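Local coordinates for globin protein (PDB 5ZIQ) that binds heme with a hexacoordinated iron and probably binds or carries oxygen, at residues Asp18-Val32 / Ala95-Thr107. Numbering follows the deposited sequence. Where two conformers were deposited one is given.
With EDO (1,2-ethanediol), chain I; SO4 (sulfate ion), chain F.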
# COMPACT_ATOMS: atom_id res chain seq x y z
N ASP A 18 -4.88 17.90 12.38
CA ASP A 18 -5.98 18.23 11.48
C ASP A 18 -7.04 17.13 11.63
O ASP A 18 -6.73 15.96 11.34
CB ASP A 18 -5.44 18.32 10.04
CG ASP A 18 -6.50 18.63 8.97
OD1 ASP A 18 -7.73 18.46 9.18
OD2 ASP A 18 -6.09 19.04 7.86
N PRO A 19 -8.26 17.47 12.08
CA PRO A 19 -9.28 16.44 12.35
C PRO A 19 -9.76 15.66 11.13
O PRO A 19 -10.46 14.66 11.29
CB PRO A 19 -10.45 17.22 12.98
CG PRO A 19 -10.26 18.62 12.51
CD PRO A 19 -8.78 18.83 12.33
N ARG A 20 -9.39 16.10 9.91
CA ARG A 20 -9.67 15.31 8.71
C ARG A 20 -8.83 14.03 8.66
O ARG A 20 -9.21 13.06 8.01
CB ARG A 20 -9.42 16.13 7.44
CG ARG A 20 -10.43 17.27 7.25
CD ARG A 20 -10.13 18.06 6.00
NE ARG A 20 -8.89 18.79 6.18
CZ ARG A 20 -8.23 19.40 5.19
NH1 ARG A 20 -8.70 19.34 3.96
NH2 ARG A 20 -7.11 20.04 5.45
N PHE A 21 -7.68 14.06 9.33
CA PHE A 21 -6.77 12.91 9.41
C PHE A 21 -7.31 12.00 10.52
O PHE A 21 -7.69 12.49 11.55
CB PHE A 21 -5.36 13.40 9.72
CG PHE A 21 -4.31 12.34 9.56
CD1 PHE A 21 -3.96 11.89 8.29
CD2 PHE A 21 -3.73 11.74 10.67
CE1 PHE A 21 -3.00 10.88 8.13
CE2 PHE A 21 -2.78 10.72 10.52
CZ PHE A 21 -2.41 10.31 9.25
N PRO A 22 -7.34 10.67 10.29
CA PRO A 22 -8.06 9.82 11.25
C PRO A 22 -7.39 9.69 12.61
O PRO A 22 -8.06 9.56 13.62
CB PRO A 22 -8.13 8.46 10.54
CG PRO A 22 -6.99 8.48 9.54
CD PRO A 22 -6.94 9.91 9.08
N LEU A 23 -6.06 9.67 12.64
CA LEU A 23 -5.35 9.35 13.89
C LEU A 23 -5.21 10.52 14.83
O LEU A 23 -4.98 11.65 14.39
CB LEU A 23 -3.94 8.79 13.58
CG LEU A 23 -3.91 7.58 12.64
CD1 LEU A 23 -2.43 7.22 12.38
CD2 LEU A 23 -4.68 6.40 13.25
N THR A 24 -5.32 10.26 16.13
CA THR A 24 -4.98 11.27 17.13
C THR A 24 -3.52 11.65 17.01
O THR A 24 -2.75 10.93 16.36
CB THR A 24 -5.20 10.74 18.55
OG1 THR A 24 -4.29 9.64 18.77
CG2 THR A 24 -6.64 10.27 18.75
N ALA A 25 -3.10 12.75 17.66
CA ALA A 25 -1.69 13.13 17.59
C ALA A 25 -0.77 12.03 18.07
O ALA A 25 0.26 11.76 17.44
CB ALA A 25 -1.43 14.43 18.35
N ARG A 26 -1.13 11.37 19.17
CA ARG A 26 -0.32 10.27 19.70
C ARG A 26 -0.24 9.11 18.71
O ARG A 26 0.85 8.59 18.45
CB ARG A 26 -0.79 9.81 21.09
CG ARG A 26 -0.51 10.80 22.21
CD ARG A 26 -1.52 10.67 23.34
NE ARG A 26 -1.34 11.66 24.41
CZ ARG A 26 -1.64 12.97 24.33
NH1 ARG A 26 -1.43 13.75 25.39
NH2 ARG A 26 -2.13 13.51 23.22
N ASP A 27 -1.36 8.74 18.11
CA ASP A 27 -1.36 7.63 17.14
C ASP A 27 -0.62 7.98 15.85
O ASP A 27 0.05 7.12 15.27
CB ASP A 27 -2.78 7.13 16.86
CG ASP A 27 -3.35 6.27 17.97
OD1 ASP A 27 -2.66 5.95 18.97
OD2 ASP A 27 -4.55 5.89 17.82
N LYS A 28 -0.73 9.24 15.43
CA LYS A 28 -0.01 9.71 14.27
C LYS A 28 1.49 9.62 14.48
O LYS A 28 2.21 9.19 13.59
CB LYS A 28 -0.42 11.13 13.90
CG LYS A 28 0.24 11.68 12.64
CD LYS A 28 -0.33 13.04 12.25
CE LYS A 28 -0.08 14.12 13.29
NZ LYS A 28 -0.63 15.39 12.77
N PHE A 29 1.97 10.03 15.66
CA PHE A 29 3.40 9.92 15.92
C PHE A 29 3.84 8.46 15.91
O PHE A 29 4.89 8.15 15.33
CB PHE A 29 3.76 10.58 17.26
CG PHE A 29 5.24 10.54 17.55
CD1 PHE A 29 6.13 11.25 16.74
CD2 PHE A 29 5.74 9.77 18.60
CE1 PHE A 29 7.50 11.23 17.00
CE2 PHE A 29 7.11 9.75 18.87
CZ PHE A 29 7.98 10.47 18.06
N SER A 30 3.01 7.57 16.47
CA SER A 30 3.33 6.12 16.46
C SER A 30 3.45 5.60 15.02
O SER A 30 4.36 4.83 14.69
CB SER A 30 2.28 5.32 17.24
OG SER A 30 2.36 5.61 18.63
N LEU A 31 2.52 6.02 14.16
CA LEU A 31 2.57 5.68 12.74
C LEU A 31 3.87 6.16 12.08
O LEU A 31 4.56 5.38 11.44
CB LEU A 31 1.35 6.27 12.00
CG LEU A 31 1.45 6.17 10.46
CD1 LEU A 31 1.30 4.74 9.97
CD2 LEU A 31 0.45 7.08 9.77
N VAL A 32 4.19 7.45 12.24
CA VAL A 32 5.37 8.03 11.61
C VAL A 32 6.65 7.31 12.09
O VAL A 32 7.52 6.99 11.27
CB VAL A 32 5.41 9.56 11.82
CG1 VAL A 32 6.72 10.17 11.34
CG2 VAL A 32 4.24 10.20 11.09
N ALA A 95 2.00 8.92 1.36
CA ALA A 95 0.94 9.24 2.31
C ALA A 95 1.47 9.53 3.73
O ALA A 95 1.11 10.54 4.34
CB ALA A 95 -0.11 8.14 2.33
N VAL A 96 2.36 8.67 4.24
CA VAL A 96 2.92 8.91 5.57
C VAL A 96 3.68 10.24 5.62
O VAL A 96 3.51 11.01 6.57
CB VAL A 96 3.82 7.75 6.07
CG1 VAL A 96 4.44 8.09 7.43
CG2 VAL A 96 3.01 6.46 6.18
N GLN A 97 4.50 10.51 4.59
CA GLN A 97 5.21 11.79 4.46
C GLN A 97 4.31 13.00 4.53
O GLN A 97 4.73 14.04 5.04
CB GLN A 97 5.95 11.89 3.13
CG GLN A 97 7.20 11.05 3.08
CD GLN A 97 7.80 11.13 1.71
OE1 GLN A 97 8.25 12.19 1.26
NE2 GLN A 97 7.78 10.01 1.02
N ASP A 98 3.09 12.85 4.04
CA ASP A 98 2.14 13.95 3.95
C ASP A 98 1.07 13.91 5.02
O ASP A 98 -0.02 14.53 4.88
CB ASP A 98 1.50 13.93 2.55
CG ASP A 98 2.50 14.29 1.46
OD1 ASP A 98 3.51 14.97 1.74
OD2 ASP A 98 2.25 13.96 0.30
N SER A 99 1.36 13.23 6.13
CA SER A 99 0.38 13.10 7.23
C SER A 99 -0.07 14.45 7.80
O SER A 99 -1.18 14.55 8.31
CB SER A 99 0.97 12.27 8.38
OG SER A 99 1.19 10.92 8.02
N ASP A 100 0.79 15.46 7.71
CA ASP A 100 0.46 16.79 8.21
C ASP A 100 -0.00 17.76 7.13
O ASP A 100 -0.16 18.96 7.41
CB ASP A 100 1.64 17.41 8.95
CG ASP A 100 1.96 16.72 10.26
OD1 ASP A 100 1.27 15.78 10.68
OD2 ASP A 100 2.93 17.16 10.92
N ASN A 101 -0.25 17.24 5.94
CA ASN A 101 -0.83 18.04 4.85
C ASN A 101 -1.95 17.23 4.20
O ASN A 101 -1.79 16.65 3.13
CB ASN A 101 0.26 18.43 3.85
CG ASN A 101 -0.19 19.45 2.82
OD1 ASN A 101 -1.39 19.62 2.50
ND2 ASN A 101 0.79 20.16 2.26
N VAL A 102 -3.11 17.21 4.87
CA VAL A 102 -4.24 16.42 4.41
C VAL A 102 -4.65 16.81 2.99
O VAL A 102 -5.07 15.95 2.22
CB VAL A 102 -5.41 16.52 5.39
CG1 VAL A 102 -6.66 15.86 4.82
CG2 VAL A 102 -5.02 15.88 6.72
N ASP A 103 -4.60 18.09 2.64
CA ASP A 103 -5.10 18.46 1.32
C ASP A 103 -4.33 17.77 0.20
O ASP A 103 -4.91 17.23 -0.74
CB ASP A 103 -5.12 19.97 1.16
CG ASP A 103 -6.11 20.59 2.10
OD1 ASP A 103 -7.31 20.44 1.85
OD2 ASP A 103 -5.72 21.11 3.14
N ILE A 104 -3.01 17.75 0.36
CA ILE A 104 -2.07 17.09 -0.57
C ILE A 104 -2.21 15.56 -0.55
O ILE A 104 -2.25 14.92 -1.60
CB ILE A 104 -0.61 17.48 -0.25
CG1 ILE A 104 -0.32 18.91 -0.70
CG2 ILE A 104 0.37 16.52 -0.93
CD1 ILE A 104 1.15 19.28 -0.59
N LEU A 105 -2.33 15.01 0.65
CA LEU A 105 -2.57 13.57 0.90
C LEU A 105 -3.82 13.13 0.13
O LEU A 105 -3.81 12.12 -0.59
CB LEU A 105 -2.71 13.36 2.41
CG LEU A 105 -3.10 12.03 3.02
CD1 LEU A 105 -2.09 10.98 2.64
CD2 LEU A 105 -3.08 12.24 4.52
N LEU A 106 -4.88 13.95 0.21
CA LEU A 106 -6.12 13.62 -0.52
C LEU A 106 -5.95 13.66 -2.04
O LEU A 106 -6.41 12.77 -2.73
CB LEU A 106 -7.27 14.53 -0.08
CG LEU A 106 -7.73 14.38 1.38
CD1 LEU A 106 -8.69 15.51 1.72
CD2 LEU A 106 -8.37 13.02 1.65
N THR A 107 -5.26 14.69 -2.55
CA THR A 107 -4.94 14.80 -3.98
C THR A 107 -4.20 13.53 -4.45
O THR A 107 -4.56 12.91 -5.46
CB THR A 107 -4.08 16.05 -4.22
OG1 THR A 107 -4.87 17.21 -3.94
CG2 THR A 107 -3.55 16.11 -5.68
C1 EDO I . -7.55 7.18 16.14
O1 EDO I . -6.30 7.61 16.69
C2 EDO I . -8.26 6.16 17.03
O2 EDO I . -8.68 6.67 18.30
S SO4 F . -5.23 9.85 22.47
O1 SO4 F . -4.86 9.12 23.70
O2 SO4 F . -6.68 9.67 22.26
O3 SO4 F . -4.97 11.29 22.68
O4 SO4 F . -4.32 9.33 21.43
O HOH W 1 -3.54 19.16 7.02
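Arg20 and Asp103 form a paired salt bridge. NH1 and NH2 of Arg20 reach the carboxylate end-on, with Arg20 NH1 2.8 Å from Asp103 OD1 in a nearly straight bond. Both oxygens lie in the guanidinium plane, yet they are met from above the carboxylate plane, and the two planes are 51° apart. The other edge of the guanidinium, NE and NH2, grips Asp18 side-on through the syn lone pairs. Asp18 OD1 also accepts from Arg20 N, closing an Asx turn. An alanine in place of Asp18 has no carboxylate for NE and NH2, and the guanidinium would probably be freer to swing away from Asp103. Val102 CG1 sits over the centre of the Arg20 guanidinium, 3.8 Å above its plane. Lys28 NZ meets Asp100 OD1 at 2.9 Å in a second salt bridge.

In this globin the contact joins the N-terminal arm and helix 25-38 to the turn between helices 79-97 and 102-115, the E-F corner in globin terms.

The apolar part centres on Phe21 and Val102, with Phe21 CB 3.9 Å from Val102 CG2. CG of Phe21 is anti to the backbone N (chi1 -169°), which brings one face of the ring to Ser99 O. Leu105 CD2 touches the ring edge, 3.9 Å from Phe21 CE1. Val32 CG2 packs on Val96 CG1 at 4.2 Å.

A water accepts from Val102 N and lies 2.7 Å from Asp18 OD2.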